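Local coordinates for cephalosporin acylase (Bacillus halodurans, PDB 2NLZ), which probably acts as an amide-cleaving N-terminal nucleophile hydrolase of the gamma-glutamyltranspeptidase family, at residues 298-303 and 447-452; 306-311 and 471-476; 264-269 and 275-280; 423-428 and 433-438. The protein carries 1 engineered substitution. All blocks are in the same frame, centred on the assembly; numbering follows the deposited sequence.

Contact 1. Residues 298-303 and 447-452; sequences HKQIEA and GHMQVM
Met449 points from helix 444-457 toward Gln300 on helix 294-314, and Gln300 points back. Their CA atoms are 7.9 Å apart. With chi1 at -163°, CG of Met449 lies opposite the backbone N, which sends the chain out toward helix 294-314. A bend at chi3 (53°) then turns the terminal methyl onto the other helix. There CE lies 3.3 Å from the backbone O of Gln300 and 3.7 Å from its CB. The thioether thus meets the base of the glutamine, not its amide. Gln300 runs alongside in an extended chain whose amide ends beside Gln450, the residue after Met449. Its NE2 ends 4.2 Å from CG of Gln450, a loose contact with the aliphatic part of that side chain. Helix 274-283 adds Ala279 and Leu280 to the packing round Met449. The two amides are engaged on strand 471-473: Gln300 OE1 accepts from Trp471 NE1, and Gln450 NE2 donates to Trp471 O. No hydrogen bond joins the two helix segments directly. The chemistry implies that they adhere by van der Waals packing of the methionine, while their buried amides are tied to one shared tryptophan.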
loop_
_atom_site.group_PDB
_atom_site.type_symbol
_atom_site.label_atom_id
_atom_site.label_comp_id
_atom_site.label_asym_id
_atom_site.label_seq_id
_atom_site.Cartn_x
_atom_site.Cartn_y
_atom_site.Cartn_z
ATOM N N HIS D 298 18.705 -9.831 7.183
ATOM C CA HIS D 298 20.116 -10.102 6.902
ATOM C C HIS D 298 20.598 -11.372 7.584
ATOM O O HIS D 298 21.106 -12.284 6.918
ATOM C CB HIS D 298 20.998 -8.926 7.313
ATOM C CG HIS D 298 22.450 -9.116 6.993
ATOM N ND1 HIS D 298 22.928 -9.181 5.701
ATOM C CD2 HIS D 298 23.532 -9.232 7.801
ATOM C CE1 HIS D 298 24.240 -9.336 5.724
ATOM N NE2 HIS D 298 24.631 -9.376 6.987
ATOM N N LYS D 299 20.423 -11.431 8.905
ATOM C CA LYS D 299 20.825 -12.609 9.673
ATOM C C LYS D 299 20.090 -13.876 9.196
ATOM O O LYS D 299 20.726 -14.918 9.015
ATOM C CB LYS D 299 20.649 -12.370 11.173
ATOM C CG LYS D 299 21.615 -11.340 11.745
ATOM C CD LYS D 299 21.127 -10.820 13.093
ATOM C CE LYS D 299 22.107 -9.836 13.699
ATOM N NZ LYS D 299 21.540 -9.245 14.938
ATOM N N GLN D 300 18.775 -13.773 8.970
ATOM C CA GLN D 300 18.007 -14.866 8.371
ATOM C C GLN D 300 18.730 -15.375 7.137
ATOM O O GLN D 300 19.197 -16.511 7.124
ATOM C CB GLN D 300 16.595 -14.421 7.959
ATOM C CG GLN D 300 15.591 -14.289 9.081
ATOM C CD GLN D 300 14.182 -13.966 8.589
ATOM O OE1 GLN D 300 13.991 -13.043 7.813
ATOM N NE2 GLN D 300 13.193 -14.722 9.057
ATOM N N ILE D 301 18.837 -14.511 6.123
ATOM C CA ILE D 301 19.413 -14.843 4.804
ATOM C C ILE D 301 20.857 -15.372 4.885
ATOM O O ILE D 301 21.204 -16.354 4.223
ATOM C CB ILE D 301 19.318 -13.627 3.814
ATOM C CG1 ILE D 301 17.861 -13.303 3.490
ATOM C CG2 ILE D 301 20.045 -13.891 2.507
ATOM C CD1 ILE D 301 17.638 -11.882 2.998
ATOM N N GLU D 302 21.686 -14.747 5.718
ATOM C CA GLU D 302 23.066 -15.209 5.873
ATOM C C GLU D 302 23.185 -16.599 6.487
ATOM O O GLU D 302 23.922 -17.437 5.967
ATOM C CB GLU D 302 23.892 -14.200 6.657
ATOM C CG GLU D 302 24.045 -12.855 5.964
ATOM C CD GLU D 302 24.906 -12.905 4.708
ATOM O OE1 GLU D 302 24.441 -13.404 3.655
ATOM O OE2 GLU D 302 26.051 -12.411 4.778
ATOM N N ALA D 303 22.448 -16.833 7.576
ATOM C CA ALA D 303 22.410 -18.135 8.259
ATOM C C ALA D 303 21.924 -19.234 7.329
ATOM O O ALA D 303 22.517 -20.316 7.245
ATOM C CB ALA D 303 21.528 -18.067 9.506
ATOM N N GLY D 447 11.667 -21.612 3.599
ATOM C CA GLY D 447 10.283 -21.433 4.048
ATOM C C GLY D 447 10.026 -21.954 5.453
ATOM O O GLY D 447 9.236 -21.380 6.207
ATOM N N HIS D 448 10.697 -23.047 5.798
ATOM C CA HIS D 448 10.666 -23.580 7.154
ATOM C C HIS D 448 11.309 -22.589 8.135
ATOM O O HIS D 448 10.789 -22.365 9.231
ATOM C CB HIS D 448 11.393 -24.924 7.216
ATOM C CG HIS D 448 10.566 -26.084 6.760
ATOM N ND1 HIS D 448 10.661 -27.331 7.336
ATOM C CD2 HIS D 448 9.622 -26.190 5.793
ATOM C CE1 HIS D 448 9.817 -28.156 6.741
ATOM N NE2 HIS D 448 9.180 -27.491 5.796
ATOM N N MET D 449 12.428 -21.985 7.744
ATOM C CA MET D 449 13.083 -21.028 8.626
ATOM C C MET D 449 12.200 -19.811 8.829
ATOM O O MET D 449 12.107 -19.290 9.944
ATOM C CB MET D 449 14.451 -20.589 8.096
ATOM C CG MET D 449 15.305 -19.929 9.177
ATOM S SD MET D 449 16.895 -19.172 8.722
ATOM C CE MET D 449 16.350 -18.114 7.424
ATOM N N GLN D 450 11.539 -19.374 7.756
ATOM C CA GLN D 450 10.701 -18.182 7.840
ATOM C C GLN D 450 9.466 -18.401 8.709
ATOM O O GLN D 450 9.252 -17.613 9.628
ATOM C CB GLN D 450 10.382 -17.595 6.462
ATOM C CG GLN D 450 11.603 -16.922 5.829
ATOM C CD GLN D 450 11.453 -16.679 4.331
ATOM O OE1 GLN D 450 10.773 -15.746 3.910
ATOM N NE2 GLN D 450 12.113 -17.498 3.523
ATOM N N VAL D 451 8.703 -19.481 8.483
ATOM C CA VAL D 451 7.512 -19.720 9.318
ATOM C C VAL D 451 7.883 -19.957 10.780
ATOM O O VAL D 451 7.146 -19.539 11.676
ATOM C CB VAL D 451 6.546 -20.853 8.818
ATOM C CG1 VAL D 451 6.140 -20.647 7.373
ATOM C CG2 VAL D 451 7.147 -22.220 9.011
ATOM N N MET D 452 9.031 -20.599 11.019
ATOM C CA MET D 452 9.469 -20.857 12.395
ATOM C C MET D 452 9.805 -19.568 13.133
ATOM O O MET D 452 9.412 -19.378 14.291
ATOM C CB MET D 452 10.630 -21.866 12.464
ATOM C CG MET D 452 10.211 -23.348 12.337
ATOM S SD MET D 452 8.932 -23.853 13.511
ATOM C CE MET D 452 7.397 -23.559 12.625
#

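Contact 2. Residues 306-311 and 471-476; sequences LAFVDG and WQWTNG
Trp473 holds CG anti to its backbone N (chi1 163°), which swings the indole off strand 471-473 toward Phe308 and Val309 of helix 294-314. Phe308, with chi1 at -139°, is turned so that its CB and CG both meet the same corner of the indole. Trp473 CZ3 lies 3.6 Å from Phe308 CB and 3.7 Å from Phe308 CG. The two six-membered rings are inclined at 45°, with centroids 5.6 Å apart, so the pair is neither a stack nor a T-shaped contact. One helix position on, Val309 CG2 approaches Trp473 CH2 at 4.2 Å. The indole thus packs an edge strand of the small three-stranded mixed sheet, as counted within this chain, against the helix. The far side of the indole is polar. Trp473 NE1 donates to Gly476 O over 3.0 Å, with the oxygen near the ring plane but the nitrogen well above the carbonyl plane. This bond ties the tryptophan to the turn after its own strand and limits rotation of the ring. Gln446 touches Phe308 and accepts from Trp473 N through OE1. With an alanine in place of Trp473, Phe308 and Val309 would probably lose their apolar cover from this strand and Gly476 O its indole donor. The contact is divided by chemistry: apolar carbons face the helix, while the ring N-H fastens the indole to its own turn.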
loop_
_atom_site.group_PDB
_atom_site.type_symbol
_atom_site.label_atom_id
_atom_site.label_comp_id
_atom_site.label_asym_id
_atom_site.label_seq_id
_atom_site.Cartn_x
_atom_site.Cartn_y
_atom_site.Cartn_z
ATOM N N LEU D 306 24.676 -20.237 4.744
ATOM C CA LEU D 306 25.742 -21.111 5.238
ATOM C C LEU D 306 25.277 -22.555 5.408
ATOM O O LEU D 306 25.962 -23.490 4.998
ATOM C CB LEU D 306 26.316 -20.576 6.546
ATOM C CG LEU D 306 26.924 -19.169 6.461
ATOM C CD1 LEU D 306 26.900 -18.474 7.825
ATOM C CD2 LEU D 306 28.339 -19.202 5.853
ATOM N N ALA D 307 24.091 -22.708 5.986
ATOM C CA ALA D 307 23.486 -24.005 6.214
ATOM C C ALA D 307 23.172 -24.748 4.918
ATOM O O ALA D 307 23.302 -25.976 4.852
ATOM C CB ALA D 307 22.221 -23.839 7.045
ATOM N N PHE D 308 22.754 -24.012 3.894
ATOM C CA PHE D 308 22.297 -24.644 2.668
ATOM C C PHE D 308 23.451 -25.252 1.877
ATOM O O PHE D 308 23.302 -26.323 1.277
ATOM C CB PHE D 308 21.495 -23.669 1.802
ATOM C CG PHE D 308 20.274 -24.281 1.171
ATOM C CD1 PHE D 308 20.361 -25.448 0.425
ATOM C CD2 PHE D 308 19.030 -23.677 1.317
ATOM C CE1 PHE D 308 19.226 -26.020 -0.160
ATOM C CE2 PHE D 308 17.883 -24.235 0.733
ATOM C CZ PHE D 308 17.986 -25.414 -0.003
ATOM N N VAL D 309 24.601 -24.582 1.886
ATOM C CA VAL D 309 25.765 -25.104 1.172
ATOM C C VAL D 309 26.383 -26.275 1.946
ATOM O O VAL D 309 27.039 -27.149 1.366
ATOM C CB VAL D 309 26.796 -24.013 0.838
ATOM C CG1 VAL D 309 27.646 -24.458 -0.342
ATOM C CG2 VAL D 309 26.095 -22.747 0.451
ATOM N N ASP D 310 26.135 -26.301 3.251
ATOM C CA ASP D 310 26.480 -27.451 4.068
ATOM C C ASP D 310 25.595 -28.617 3.736
ATOM O O ASP D 310 26.091 -29.700 3.441
ATOM C CB ASP D 310 26.352 -27.131 5.550
ATOM C CG ASP D 310 27.573 -26.452 6.092
ATOM O OD1 ASP D 310 28.621 -26.488 5.409
ATOM O OD2 ASP D 310 27.496 -25.885 7.195
ATOM N N GLY D 311 24.287 -28.391 3.776
ATOM C CA GLY D 311 23.308 -29.434 3.463
ATOM C C GLY D 311 23.485 -30.022 2.073
ATOM O O GLY D 311 23.314 -31.223 1.878
ATOM N N TRP D 471 11.328 -14.201 1.210
ATOM C CA TRP D 471 12.568 -14.141 0.467
ATOM C C TRP D 471 13.040 -15.560 0.188
ATOM O O TRP D 471 12.643 -16.496 0.892
ATOM C CB TRP D 471 13.629 -13.394 1.275
ATOM C CG TRP D 471 13.816 -13.971 2.634
ATOM C CD1 TRP D 471 13.210 -13.560 3.792
ATOM C CD2 TRP D 471 14.652 -15.081 2.986
ATOM N NE1 TRP D 471 13.621 -14.347 4.838
ATOM C CE2 TRP D 471 14.503 -15.288 4.368
ATOM C CE3 TRP D 471 15.508 -15.917 2.265
ATOM C CZ2 TRP D 471 15.178 -16.299 5.041
ATOM C CZ3 TRP D 471 16.175 -16.930 2.938
ATOM C CH2 TRP D 471 16.009 -17.110 4.308
ATOM N N GLN D 472 13.881 -15.715 -0.836
ATOM C CA GLN D 472 14.606 -16.968 -1.040
ATOM C C GLN D 472 15.943 -16.796 -1.740
ATOM O O GLN D 472 16.037 -16.112 -2.754
ATOM C CB GLN D 472 13.752 -18.028 -1.740
ATOM C CG GLN D 472 13.486 -17.833 -3.209
ATOM C CD GLN D 472 12.918 -19.090 -3.829
ATOM O OE1 GLN D 472 13.453 -20.187 -3.638
ATOM N NE2 GLN D 472 11.822 -18.946 -4.563
ATOM N N TRP D 473 16.975 -17.420 -1.173
ATOM C CA TRP D 473 18.322 -17.411 -1.746
ATOM C C TRP D 473 18.455 -18.455 -2.857
ATOM O O TRP D 473 17.964 -19.571 -2.717
ATOM C CB TRP D 473 19.347 -17.682 -0.641
ATOM C CG TRP D 473 20.681 -18.082 -1.137
ATOM C CD1 TRP D 473 21.674 -17.259 -1.549
ATOM C CD2 TRP D 473 21.172 -19.411 -1.278
ATOM N NE1 TRP D 473 22.766 -17.988 -1.936
ATOM C CE2 TRP D 473 22.481 -19.317 -1.782
ATOM C CE3 TRP D 473 20.630 -20.673 -1.033
ATOM C CZ2 TRP D 473 23.262 -20.440 -2.046
ATOM C CZ3 TRP D 473 21.408 -21.789 -1.293
ATOM C CH2 TRP D 473 22.710 -21.664 -1.796
ATOM N N THR D 474 19.127 -18.096 -3.950
ATOM C CA THR D 474 19.360 -19.035 -5.059
ATOM C C THR D 474 20.837 -19.391 -5.296
ATOM O O THR D 474 21.233 -20.536 -5.077
ATOM C CB THR D 474 18.753 -18.538 -6.400
ATOM O OG1 THR D 474 19.331 -17.272 -6.760
ATOM C CG2 THR D 474 17.236 -18.416 -6.305
ATOM N N ASN D 475 21.640 -18.417 -5.745
ATOM C CA ASN D 475 22.985 -18.691 -6.266
ATOM C C ASN D 475 24.110 -18.436 -5.292
ATOM O O ASN D 475 24.631 -19.357 -4.677
ATOM C CB ASN D 475 23.255 -17.887 -7.538
ATOM C CG ASN D 475 22.665 -18.527 -8.769
ATOM O OD1 ASN D 475 22.327 -19.712 -8.764
ATOM N ND2 ASN D 475 22.539 -17.747 -9.840
ATOM N N GLY D 476 24.513 -17.182 -5.178
ATOM C CA GLY D 476 25.658 -16.844 -4.357
ATOM C C GLY D 476 25.237 -15.730 -3.438
ATOM O O GLY D 476 24.921 -15.956 -2.265
#

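Contact 3. Residues 264-269 and 275-280; sequences VWEIPP and VALEAL
Leu277 on helix 274-283 reaches Val264 and Glu266 on strand 262-266 in a strand-loop-helix unit. The helix turns back at 152° to the strand, with axes 8.9 Å apart. Such helix-on-sheet packing is consistent with the alpha-beta-beta-alpha layering of the N-terminal nucleophile hydrolases. The leucine does most of the touching: CD1 meets both strand residues, and CD2 adds to the contact with Glu266. CD1 lies 3.4 Å from the backbone O of Val264 and 3.9 Å from Val264 CG1. The same methyl is 3.6 Å from Glu266 CG, and CD2 is 3.9 Å from Glu266 CB. Val264 has CG1 anti to the backbone N (chi1 -173°), the branch that meets the leucine. Leu277 slides past both strand side chains in the opposite direction. Its torsions fall away from the usual staggered values, so its exact pose should be read with reserve. Swapping Leu277 for an alanine would probably open a gap over Val264 and leave the aliphatic part of Glu266 without its apolar neighbour. Glu266 itself bends at chi2 (-78°), which turns the carboxylate toward His448 and the Ala276 methyl. This buried group is served from a second helix, where His448 ND1 is hydrogen-bonded to Glu266 OE2. The same OE2 rests 3.8 Å from the methyl CB of Ala276.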
loop_
_atom_site.group_PDB
_atom_site.type_symbol
_atom_site.label_atom_id
_atom_site.label_comp_id
_atom_site.label_asym_id
_atom_site.label_seq_id
_atom_site.Cartn_x
_atom_site.Cartn_y
_atom_site.Cartn_z
ATOM N N VAL D 264 12.072 -27.726 16.982
ATOM C CA VAL D 264 11.737 -27.784 15.563
ATOM C C VAL D 264 12.151 -29.144 14.993
ATOM O O VAL D 264 13.331 -29.495 15.001
ATOM C CB VAL D 264 12.436 -26.656 14.785
ATOM C CG1 VAL D 264 11.958 -26.626 13.354
ATOM C CG2 VAL D 264 12.169 -25.331 15.441
ATOM N N TRP D 265 11.176 -29.901 14.497
ATOM C CA TRP D 265 11.437 -31.257 14.026
ATOM C C TRP D 265 11.463 -31.375 12.504
ATOM O O TRP D 265 10.662 -30.748 11.804
ATOM C CB TRP D 265 10.403 -32.219 14.590
ATOM C CG TRP D 265 10.422 -32.290 16.064
ATOM C CD1 TRP D 265 9.709 -31.520 16.926
ATOM C CD2 TRP D 265 11.189 -33.197 16.871
ATOM N NE1 TRP D 265 9.980 -31.885 18.226
ATOM C CE2 TRP D 265 10.887 -32.911 18.221
ATOM C CE3 TRP D 265 12.099 -34.224 16.584
ATOM C CZ2 TRP D 265 11.466 -33.612 19.289
ATOM C CZ3 TRP D 265 12.678 -34.916 17.645
ATOM C CH2 TRP D 265 12.356 -34.603 18.984
ATOM N N GLU D 266 12.403 -32.176 12.010
ATOM C CA GLU D 266 12.460 -32.533 10.611
ATOM C C GLU D 266 12.743 -34.040 10.497
ATOM O O GLU D 266 13.226 -34.665 11.450
ATOM C CB GLU D 266 13.583 -31.755 9.911
ATOM C CG GLU D 266 13.471 -30.232 9.941
ATOM C CD GLU D 266 12.481 -29.657 8.935
ATOM O OE1 GLU D 266 12.102 -30.363 7.968
ATOM O OE2 GLU D 266 12.092 -28.481 9.114
ATOM N N ILE D 267 12.433 -34.617 9.339
ATOM C CA ILE D 267 12.929 -35.936 8.963
ATOM C C ILE D 267 14.453 -35.851 8.812
ATOM O O ILE D 267 14.960 -34.883 8.234
ATOM C CB ILE D 267 12.309 -36.383 7.616
ATOM C CG1 ILE D 267 10.783 -36.541 7.738
ATOM C CG2 ILE D 267 12.990 -37.652 7.073
ATOM C CD1 ILE D 267 10.307 -37.497 8.832
ATOM N N PRO D 268 15.191 -36.847 9.349
ATOM C CA PRO D 268 16.647 -36.960 9.191
ATOM C C PRO D 268 17.081 -37.203 7.745
ATOM O O PRO D 268 16.254 -37.586 6.925
ATOM C CB PRO D 268 16.992 -38.183 10.049
ATOM C CG PRO D 268 15.760 -38.962 10.077
ATOM C CD PRO D 268 14.666 -37.947 10.171
ATOM N N PRO D 269 18.369 -36.958 7.436
ATOM C CA PRO D 269 19.014 -37.170 6.145
ATOM C C PRO D 269 18.545 -38.334 5.283
ATOM O O PRO D 269 17.966 -39.310 5.773
ATOM C CB PRO D 269 20.471 -37.323 6.532
ATOM C CG PRO D 269 20.620 -36.300 7.577
ATOM C CD PRO D 269 19.333 -36.363 8.382
ATOM N N VAL D 275 18.880 -28.689 6.825
ATOM C CA VAL D 275 19.262 -27.325 6.458
ATOM C C VAL D 275 18.518 -26.301 7.293
ATOM O O VAL D 275 19.129 -25.403 7.864
ATOM C CB VAL D 275 19.037 -27.049 4.956
ATOM C CG1 VAL D 275 19.330 -25.599 4.625
ATOM C CG2 VAL D 275 19.914 -27.967 4.118
ATOM N N ALA D 276 17.203 -26.453 7.377
ATOM C CA ALA D 276 16.381 -25.591 8.224
ATOM C C ALA D 276 16.911 -25.576 9.644
ATOM O O ALA D 276 17.150 -24.515 10.209
ATOM C CB ALA D 276 14.933 -26.060 8.213
ATOM N N LEU D 277 17.110 -26.774 10.190
ATOM C CA LEU D 277 17.629 -26.988 11.543
ATOM C C LEU D 277 18.978 -26.305 11.827
ATOM O O LEU D 277 19.127 -25.578 12.815
ATOM C CB LEU D 277 17.717 -28.490 11.813
ATOM C CG LEU D 277 16.603 -29.136 12.639
ATOM C CD1 LEU D 277 15.294 -28.432 12.488
ATOM C CD2 LEU D 277 16.443 -30.587 12.275
ATOM N N GLU D 278 19.951 -26.536 10.953
ATOM C CA GLU D 278 21.259 -25.908 11.070
ATOM C C GLU D 278 21.166 -24.378 10.959
ATOM O O GLU D 278 21.766 -23.652 11.762
ATOM C CB GLU D 278 22.215 -26.470 10.015
ATOM C CG GLU D 278 23.632 -25.932 10.120
ATOM C CD GLU D 278 24.511 -26.379 8.973
ATOM O OE1 GLU D 278 24.234 -27.431 8.359
ATOM O OE2 GLU D 278 25.485 -25.667 8.679
ATOM N N ALA D 279 20.406 -23.899 9.976
ATOM C CA ALA D 279 20.172 -22.467 9.828
ATOM C C ALA D 279 19.580 -21.873 11.105
ATOM O O ALA D 279 20.117 -20.901 11.634
ATOM C CB ALA D 279 19.287 -22.173 8.624
ATOM N N LEU D 280 18.505 -22.472 11.616
ATOM C CA LEU D 280 17.925 -22.009 12.882
ATOM C C LEU D 280 18.959 -21.991 14.002
ATOM O O LEU D 280 18.941 -21.095 14.857
ATOM C CB LEU D 280 16.710 -22.844 13.315
ATOM C CG LEU D 280 15.285 -22.371 12.991
ATOM C CD1 LEU D 280 15.232 -20.864 12.753
ATOM C CD2 LEU D 280 14.710 -23.115 11.799
#

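Contact 4. Residues 423-428 and 433-438; sequences PGFLTK and IGPFGV
Strands 424-428 and 431-438 form an antiparallel beta hairpin that pairs Gly424 with Phe436, Phe425 with Pro435 and Leu426 with Gly434, and carries a classic beta bulge where Ile433 N and Gly434 N both donate to Leu426 O from one face of its carbonyl plane, each over 3.0 Å. Phe425 lays one ring face over Gly434, whose phi of 151° would jam a side chain against the preceding carbonyl. Gly434 O stands above the ring centre while it accepts a nearly straight bond of 2.8 Å from Leu426 N. Gly434 CA makes a CH-pi contact with the same ring. Pro435 CD lies 4.1 Å from Phe425 CE1 on that face of the sheet. Leu426, on the opposite face with Phe436, lies alongside Ile433, both pointing the same way, with Ile433 CD1 against the leucine branch. Phe5 of the second subunit also packs on Ile433. Phe436 places CG between its backbone N and carbonyl carbon (chi1 70°), which folds the ring across the neighbouring strand onto Gly424. A CB on Gly424 would strike the ring. Met452 and Val451 of helix 444-457 pack against Phe436 too. The hairpin has a second CH-pi contact here, with Gly424 CA 3.9 Å from the Phe436 ring centroid.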
loop_
_atom_site.group_PDB
_atom_site.type_symbol
_atom_site.label_atom_id
_atom_site.label_comp_id
_atom_site.label_asym_id
_atom_site.label_seq_id
_atom_site.Cartn_x
_atom_site.Cartn_y
_atom_site.Cartn_z
ATOM N N PRO D 423 8.640 -32.441 5.527
ATOM C CA PRO D 423 7.532 -32.126 6.411
ATOM C C PRO D 423 8.073 -31.719 7.774
ATOM O O PRO D 423 9.010 -32.341 8.296
ATOM C CB PRO D 423 6.793 -33.455 6.521
ATOM C CG PRO D 423 7.860 -34.513 6.333
ATOM C CD PRO D 423 9.022 -33.865 5.593
ATOM N N GLY D 424 7.495 -30.678 8.352
ATOM C CA GLY D 424 8.004 -30.169 9.615
ATOM C C GLY D 424 7.026 -30.381 10.741
ATOM O O GLY D 424 5.823 -30.485 10.516
ATOM N N PHE D 425 7.553 -30.445 11.960
ATOM C CA PHE D 425 6.708 -30.459 13.146
ATOM C C PHE D 425 7.268 -29.588 14.255
ATOM O O PHE D 425 8.477 -29.549 14.470
ATOM C CB PHE D 425 6.519 -31.882 13.664
ATOM C CG PHE D 425 5.207 -32.099 14.372
ATOM C CD1 PHE D 425 4.119 -32.624 13.685
ATOM C CD2 PHE D 425 5.058 -31.784 15.723
ATOM C CE1 PHE D 425 2.906 -32.830 14.329
ATOM C CE2 PHE D 425 3.847 -31.986 16.374
ATOM C CZ PHE D 425 2.773 -32.514 15.672
ATOM N N LEU D 426 6.374 -28.898 14.953
ATOM C CA LEU D 426 6.756 -28.049 16.067
ATOM C C LEU D 426 6.205 -28.557 17.404
ATOM O O LEU D 426 5.057 -29.011 17.494
ATOM C CB LEU D 426 6.333 -26.595 15.817
ATOM C CG LEU D 426 6.900 -25.504 16.745
ATOM C CD1 LEU D 426 8.422 -25.544 16.829
ATOM C CD2 LEU D 426 6.431 -24.118 16.313
ATOM N N THR D 427 7.038 -28.429 18.436
ATOM C CA THR D 427 6.828 -29.040 19.743
ATOM C C THR D 427 7.351 -28.103 20.842
ATOM O O THR D 427 8.316 -27.382 20.628
ATOM C CB THR D 427 7.537 -30.421 19.756
ATOM O OG1 THR D 427 6.610 -31.421 19.331
ATOM C CG2 THR D 427 8.114 -30.795 21.111
ATOM N N LYS D 428 6.695 -28.088 21.999
ATOM C CA LYS D 428 7.188 -27.322 23.149
ATOM C C LYS D 428 7.029 -28.106 24.452
ATOM O O LYS D 428 5.902 -28.381 24.878
ATOM C CB LYS D 428 6.473 -25.973 23.247
ATOM C CG LYS D 428 6.966 -25.057 24.358
ATOM C CD LYS D 428 6.087 -23.813 24.464
ATOM C CE LYS D 428 6.437 -22.953 25.672
ATOM N NZ LYS D 428 7.775 -22.321 25.556
ATOM N N ILE D 433 2.707 -28.997 19.323
ATOM C CA ILE D 433 1.991 -27.806 18.895
ATOM C C ILE D 433 1.510 -27.918 17.437
ATOM O O ILE D 433 0.453 -27.391 17.101
ATOM C CB ILE D 433 2.663 -26.453 19.301
ATOM C CG1 ILE D 433 3.659 -25.983 18.266
ATOM C CG2 ILE D 433 3.305 -26.517 20.712
ATOM C CD1 ILE D 433 3.945 -24.527 18.441
ATOM N N GLY D 434 2.237 -28.641 16.590
ATOM C CA GLY D 434 1.660 -28.980 15.287
ATOM C C GLY D 434 2.507 -29.198 14.045
ATOM O O GLY D 434 3.742 -29.054 14.058
ATOM N N PRO D 435 1.833 -29.576 12.947
ATOM C CA PRO D 435 2.484 -29.767 11.659
ATOM C C PRO D 435 2.556 -28.474 10.843
ATOM O O PRO D 435 1.648 -27.631 10.909
ATOM C CB PRO D 435 1.585 -30.790 10.975
ATOM C CG PRO D 435 0.217 -30.518 11.540
ATOM C CD PRO D 435 0.393 -29.875 12.891
ATOM N N PHE D 436 3.649 -28.329 10.100
ATOM C CA PHE D 436 3.824 -27.211 9.190
ATOM C C PHE D 436 4.672 -27.683 8.018
ATOM O O PHE D 436 5.373 -28.694 8.121
ATOM C CB PHE D 436 4.487 -26.022 9.895
ATOM C CG PHE D 436 5.935 -26.245 10.237
ATOM C CD1 PHE D 436 6.286 -26.810 11.440
ATOM C CD2 PHE D 436 6.945 -25.873 9.356
ATOM C CE1 PHE D 436 7.597 -27.013 11.759
ATOM C CE2 PHE D 436 8.265 -26.079 9.669
ATOM C CZ PHE D 436 8.593 -26.646 10.874
ATOM N N GLY D 437 4.593 -26.957 6.907
ATOM C CA GLY D 437 5.459 -27.201 5.761
ATOM C C GLY D 437 5.322 -26.077 4.764
ATOM O O GLY D 437 4.255 -25.464 4.657
ATOM N N VAL D 438 6.409 -25.772 4.061
ATOM C CA VAL D 438 6.334 -24.879 2.913
ATOM C C VAL D 438 6.956 -25.501 1.664
ATOM O O VAL D 438 8.162 -25.404 1.441
ATOM C CB VAL D 438 6.940 -23.494 3.172
ATOM C CG1 VAL D 438 6.652 -22.565 1.987
ATOM C CG2 VAL D 438 6.373 -22.898 4.429
#

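Contact 3 closes first along the chain. Contacts 1 and 2 then open on helix 294-314, and contact 4 is nested inside the long loops they close. Contacts 1 and 2 share that helix, and their centres are about 10 Å apart. Contact 3 lies about 12 Å from contact 1 and about 11 Å from contact 4, centre to centre. Its strand 262-266 is a sheet neighbour of strand 424-428. Contacts 2 and 4 are the most distant pair, about 22 Å between centres, and do not touch. Helix 444-457 links them, since it packs on both the hairpin and helix 294-314. The four contacts run from the sheet to the helices packed on it; contacts 1 and 2 join segments far apart in the chain, contacts 3 and 4 close ones.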